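Local coordinates for metallo-beta-lactamase 1 (Acinetobacter baumannii, PDB 5MMD), which probably hydrolyses the amide bond of beta-lactam antibiotics with the help of zinc ions, making its bacterial host resistant, at residues E132-G137 / R185-K190; V39-K44 / D128-V133. All blocks are in the same frame, centred on the assembly; numbering follows the deposited sequence.

Interaction 1 of 2, residues E132-G137 / R185-K190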
loop_
_atom_site.group_PDB
_atom_site.type_symbol
_atom_site.label_atom_id
_atom_site.label_comp_id
_atom_site.label_asym_id
_atom_site.label_seq_id
_atom_site.Cartn_x
_atom_site.Cartn_y
_atom_site.Cartn_z
ATOM N N GLU A 132 10.123 6.907 -2.305
ATOM C CA GLU A 132 9.508 8.093 -2.851
ATOM C C GLU A 132 8.022 7.784 -2.920
ATOM O O GLU A 132 7.595 6.713 -3.429
ATOM C CB GLU A 132 10.067 8.463 -4.210
ATOM C CG GLU A 132 11.592 8.630 -4.201
ATOM C CD GLU A 132 12.163 9.056 -5.553
ATOM O OE1 GLU A 132 11.489 8.903 -6.599
ATOM O OE2 GLU A 132 13.273 9.610 -5.556
ATOM N N VAL A 133 7.252 8.710 -2.371
ATOM C CA VAL A 133 5.791 8.597 -2.303
ATOM C C VAL A 133 5.179 9.536 -3.320
ATOM O O VAL A 133 5.653 10.649 -3.512
ATOM C CB VAL A 133 5.279 8.901 -0.906
ATOM C CG1 VAL A 133 3.742 8.656 -0.793
ATOM C CG2 VAL A 133 6.016 8.082 0.102
ATOM N N TYR A 134 4.135 9.068 -3.991
ATOM C CA TYR A 134 3.463 9.836 -5.025
ATOM C C TYR A 134 1.948 9.664 -4.992
ATOM O O TYR A 134 1.431 8.540 -4.940
ATOM C CB TYR A 134 3.960 9.421 -6.395
ATOM C CG TYR A 134 3.231 10.006 -7.597
ATOM C CD1 TYR A 134 3.154 11.356 -7.796
ATOM C CD2 TYR A 134 2.666 9.169 -8.568
ATOM C CE1 TYR A 134 2.512 11.897 -8.900
ATOM C CE2 TYR A 134 2.028 9.696 -9.686
ATOM C CZ TYR A 134 1.969 11.074 -9.844
ATOM O OH TYR A 134 1.335 11.660 -10.934
ATOM N N TYR A 135 1.251 10.784 -5.083
ATOM C CA TYR A 135 -0.191 10.759 -5.293
ATOM C C TYR A 135 -0.559 10.919 -6.769
ATOM O O TYR A 135 -0.390 12.004 -7.342
ATOM C CB TYR A 135 -0.829 11.865 -4.468
ATOM C CG TYR A 135 -2.316 11.997 -4.637
ATOM C CD1 TYR A 135 -3.177 11.005 -4.186
ATOM C CD2 TYR A 135 -2.866 13.137 -5.210
ATOM C CE1 TYR A 135 -4.568 11.143 -4.316
ATOM C CE2 TYR A 135 -4.255 13.274 -5.345
ATOM C CZ TYR A 135 -5.080 12.257 -4.909
ATOM O OH TYR A 135 -6.442 12.405 -5.023
ATOM N N PRO A 136 -1.071 9.856 -7.385
ATOM C CA PRO A 136 -1.402 9.906 -8.807
ATOM C C PRO A 136 -2.761 10.535 -9.080
ATOM O O PRO A 136 -3.051 10.872 -10.219
ATOM C CB PRO A 136 -1.386 8.427 -9.220
ATOM C CG PRO A 136 -1.832 7.683 -7.979
ATOM C CD PRO A 136 -1.268 8.503 -6.817
ATOM N N GLY A 137 -3.553 10.751 -8.041
ATOM C CA GLY A 137 -4.911 11.227 -8.219
ATOM C C GLY A 137 -5.827 10.099 -7.790
ATOM O O GLY A 137 -5.356 9.018 -7.422
ATOM N N ARG A 185 -2.766 6.616 -15.933
ATOM C CA ARG A 185 -1.922 7.190 -16.956
ATOM C C ARG A 185 -0.785 7.973 -16.329
ATOM O O ARG A 185 0.338 7.888 -16.808
ATOM C CB ARG A 185 -2.718 8.105 -17.878
ATOM C CG ARG A 185 -3.720 7.404 -18.774
ATOM C CD ARG A 185 -4.714 8.409 -19.341
ATOM N NE ARG A 185 -5.862 7.767 -19.979
ATOM C CZ ARG A 185 -7.019 8.384 -20.208
ATOM N NH1 ARG A 185 -7.182 9.653 -19.840
ATOM N NH2 ARG A 185 -8.018 7.730 -20.797
ATOM N N ASN A 186 -1.062 8.728 -15.264
ATOM C CA ASN A 186 0.003 9.492 -14.590
ATOM C C ASN A 186 1.111 8.552 -14.122
ATOM O O ASN A 186 2.289 8.830 -14.288
ATOM C CB ASN A 186 -0.544 10.283 -13.386
ATOM C CG ASN A 186 -1.396 11.464 -13.800
ATOM O OD1 ASN A 186 -1.191 12.048 -14.875
ATOM N ND2 ASN A 186 -2.351 11.843 -12.937
ATOM N N THR A 187 0.707 7.427 -13.551
ATOM C CA THR A 187 1.623 6.468 -12.950
ATOM C C THR A 187 2.464 5.740 -14.020
ATOM O O THR A 187 3.680 5.526 -13.845
ATOM C CB THR A 187 0.833 5.456 -12.106
ATOM O OG1 THR A 187 0.038 6.165 -11.129
ATOM C CG2 THR A 187 1.761 4.480 -11.411
ATOM N N ILE A 188 1.829 5.407 -15.136
ATOM C CA ILE A 188 2.542 4.852 -16.282
ATOM C C ILE A 188 3.614 5.822 -16.819
ATOM O O ILE A 188 4.718 5.390 -17.181
ATOM C CB ILE A 188 1.558 4.498 -17.416
ATOM C CG1 ILE A 188 0.714 3.279 -17.015
ATOM C CG2 ILE A 188 2.314 4.289 -18.710
ATOM C CD1 ILE A 188 -0.562 3.135 -17.811
ATOM N N SER A 189 3.295 7.118 -16.876
ATOM C CA SER A 189 4.253 8.118 -17.354
ATOM C C SER A 189 5.412 8.330 -16.400
ATOM O O SER A 189 6.541 8.601 -16.830
ATOM C CB SER A 189 3.574 9.463 -17.580
ATOM O OG SER A 189 2.876 9.447 -18.810
ATOM N N LYS A 190 5.131 8.208 -15.106
ATOM C CA LYS A 190 6.128 8.508 -14.093
ATOM C C LYS A 190 7.099 7.348 -13.900
ATOM O O LYS A 190 8.280 7.583 -13.654
ATOM C CB LYS A 190 5.452 8.862 -12.766
ATOM C CG LYS A 190 6.352 9.682 -11.839
ATOM C CD LYS A 190 5.574 10.164 -10.652
ATOM C CE LYS A 190 6.471 10.871 -9.619
ATOM N NZ LYS A 190 6.948 12.189 -10.054
#
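K190 lays its aliphatic chain across the ring of Y134 where, in the alpha-beta/beta-alpha sandwich of the metallo-beta-lactamases, helix 180-190 packs beside the end of strand 131-134. From CB, directed at the ring by a chi1 of -158°, the lysine runs extended through CG and CD to CE, CB and CG serving as the span. K190 CD sits almost over the centre of the Y134 ring, 3.6 Å from its centroid, a CH-pi contact. CE continues over the same face above Y134 CD1 and CG, and the bend at chi4 (72°) leaves NZ 4.8 Å from the centroid, a cation-pi contact. The ammonium also forms a salt bridge with E123. Lysine suits the place because its methylenes cover the aromatic face while its charge reaches an acid. P136 N lies toward the rim on the opposite face of this ring, and at its edge Y134 OH meets N186 CB at 3.4 Å. T187, its hydroxyl bonded back to S183 O within the helix, places OG1 3.3 Å from P136 CB. Asparagine suits its place through its flat amide: N186 ND2 donates an N-H to P136 O at 3.0 Å, nearly straight at 162°, with that oxygen in the amide plane.

Interaction 2 of 2, residues V39-K44 / D128-V133; sequences VISGGK and DGFLEV
F130 presents one face of its ring to S41 and its edge to V39, joining the end of strand 32-41 to the start of strand 131-134 across the two sheets of the metallo-beta-lactamase sandwich. The aromatic contact is of the CH-pi kind. S41 CB stands over the middle of the ring, 3.6 Å from the F130 centroid and only 7° off the normal. S41 OG, anti to the backbone N (chi1 -179°), lies over the same face but displaced toward the CD2-CE2 bond, 3.5 Å from F130 CD2. A serine fits here, since a short side chain lets the ring lie close to the backbone; I40 O is likewise 3.6 Å from F130 CE1.

The remaining contacts are apolar. V39 CG1 meets the ring edge in its plane, 3.5 Å from F130 CE1, and the same methyl reaches L131 CD2 at 4.0 Å. V39 and L131 run antiparallel alongside each other, branched side chains suited to a buried seam. F130 and L131 together stand opposite L126 of the neighbouring strand, a classic beta bulge, which probably lets two consecutive residues serve one contact.

Beyond V39 and I40, S41 to K44 form a type I' turn, whose positive phi angles suit G42 and G43, and the chain returns as strand 44-48. From that strand F46 and I48 touch L131, I48 also touching V39, while I149 of strand 146-149 packs against V39, F130 and L131.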
loop_
_atom_site.group_PDB
_atom_site.type_symbol
_atom_site.label_atom_id
_atom_site.label_comp_id
_atom_site.label_asym_id
_atom_site.label_seq_id
_atom_site.Cartn_x
_atom_site.Cartn_y
_atom_site.Cartn_z
ATOM N N VAL A 39 10.764 -2.788 3.565
ATOM C CA VAL A 39 11.911 -2.363 2.782
ATOM C C VAL A 39 13.098 -2.008 3.688
ATOM O O VAL A 39 12.968 -1.257 4.654
ATOM C CB VAL A 39 11.552 -1.162 1.925
ATOM C CG1 VAL A 39 12.741 -0.710 1.115
ATOM C CG2 VAL A 39 10.345 -1.461 1.058
ATOM N N ILE A 40 14.255 -2.540 3.343
ATOM C CA ILE A 40 15.466 -2.342 4.112
ATOM C C ILE A 40 16.488 -1.477 3.411
ATOM O O ILE A 40 16.799 -1.691 2.240
ATOM C CB ILE A 40 16.156 -3.665 4.413
ATOM C CG1 ILE A 40 15.162 -4.730 4.823
ATOM C CG2 ILE A 40 17.299 -3.464 5.452
ATOM C CD1 ILE A 40 14.427 -4.447 6.031
ATOM N N SER A 41 17.058 -0.548 4.181
ATOM C CA SER A 41 18.204 0.228 3.770
ATOM C C SER A 41 19.137 0.434 4.978
ATOM O O SER A 41 18.728 0.956 6.012
ATOM C CB SER A 41 17.765 1.566 3.200
ATOM O OG SER A 41 18.874 2.335 2.780
ATOM N N GLY A 42 20.380 -0.028 4.855
ATOM C CA GLY A 42 21.369 0.203 5.899
ATOM C C GLY A 42 20.922 -0.335 7.239
ATOM O O GLY A 42 21.131 0.280 8.271
ATOM N N GLY A 43 20.270 -1.482 7.231
ATOM C CA GLY A 43 19.854 -2.105 8.469
ATOM C C GLY A 43 18.529 -1.588 8.994
ATOM O O GLY A 43 17.964 -2.199 9.907
ATOM N N LYS A 44 18.023 -0.491 8.426
ATOM C CA LYS A 44 16.730 0.051 8.863
ATOM C C LYS A 44 15.586 -0.488 8.025
ATOM O O LYS A 44 15.678 -0.517 6.802
ATOM C CB LYS A 44 16.726 1.569 8.792
ATOM C CG LYS A 44 17.944 2.199 9.501
ATOM C CD LYS A 44 18.136 3.673 9.166
ATOM C CE LYS A 44 19.375 4.257 9.857
ATOM N NZ LYS A 44 20.715 3.833 9.307
ATOM N N ASP A 128 15.575 8.790 4.036
ATOM C CA ASP A 128 16.671 9.422 3.267
ATOM C C ASP A 128 16.512 9.206 1.772
ATOM O O ASP A 128 17.505 8.991 1.028
ATOM C CB ASP A 128 18.021 8.895 3.697
ATOM C CG ASP A 128 18.304 9.132 5.154
ATOM O OD1 ASP A 128 17.782 10.098 5.732
ATOM O OD2 ASP A 128 19.098 8.364 5.725
ATOM N N GLY A 129 15.258 9.275 1.341
ATOM C CA GLY A 129 14.925 9.255 -0.066
ATOM C C GLY A 129 14.921 7.843 -0.632
ATOM O O GLY A 129 14.699 7.647 -1.818
ATOM N N PHE A 130 15.124 6.851 0.222
ATOM C CA PHE A 130 15.056 5.452 -0.244
ATOM C C PHE A 130 13.640 5.115 -0.714
ATOM O O PHE A 130 13.478 4.285 -1.620
ATOM C CB PHE A 130 15.508 4.485 0.853
ATOM C CG PHE A 130 16.022 3.163 0.329
ATOM C CD1 PHE A 130 15.227 2.029 0.374
ATOM C CD2 PHE A 130 17.294 3.059 -0.209
ATOM C CE1 PHE A 130 15.684 0.818 -0.098
ATOM C CE2 PHE A 130 17.767 1.832 -0.671
ATOM C CZ PHE A 130 16.951 0.719 -0.632
ATOM N N LEU A 131 12.626 5.745 -0.117
ATOM C CA LEU A 131 11.237 5.603 -0.581
ATOM C C LEU A 131 10.731 6.934 -1.126
ATOM O O LEU A 131 10.911 7.988 -0.490
ATOM C CB LEU A 131 10.317 5.124 0.542
ATOM C CG LEU A 131 10.749 3.859 1.277
ATOM C CD1 LEU A 131 9.781 3.604 2.450
ATOM C CD2 LEU A 131 10.772 2.640 0.319
ATOM N N GLU A 132 10.123 6.907 -2.305
ATOM C CA GLU A 132 9.508 8.093 -2.851
ATOM C C GLU A 132 8.022 7.784 -2.920
ATOM O O GLU A 132 7.595 6.713 -3.429
ATOM C CB GLU A 132 10.067 8.463 -4.210
ATOM C CG GLU A 132 11.592 8.630 -4.201
ATOM C CD GLU A 132 12.163 9.056 -5.553
ATOM O OE1 GLU A 132 11.489 8.903 -6.599
ATOM O OE2 GLU A 132 13.273 9.610 -5.556
ATOM N N VAL A 133 7.252 8.710 -2.371
ATOM C CA VAL A 133 5.791 8.597 -2.303
ATOM C C VAL A 133 5.179 9.536 -3.320
ATOM O O VAL A 133 5.653 10.649 -3.512
ATOM C CB VAL A 133 5.279 8.901 -0.906
ATOM C CG1 VAL A 133 3.742 8.656 -0.793
ATOM C CG2 VAL A 133 6.016 8.082 0.102
#

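How the interactions relate
From the N terminus, the chain first passes V39-K44 at the turn between strands 32-41 and 44-48 of the seven-stranded sheet. It then runs through helices, strands and the loop with zinc ligands H78 and H80, and past D82 in helix 81-84, before interaction 2 closes this long loop at D128-V133. The second sheet has begun by then, and interaction 1 starts on the same strand, sharing E132 and V133. A further loop, carrying H140 and C159, closes when R185-K190 meets E132-G137. The two loops thus follow one another, with neither nesting nor crossing. Strand 131-134 is tied at its start to the first sheet and at its end to helix 180-190, the contact centres lying about 19 Å apart.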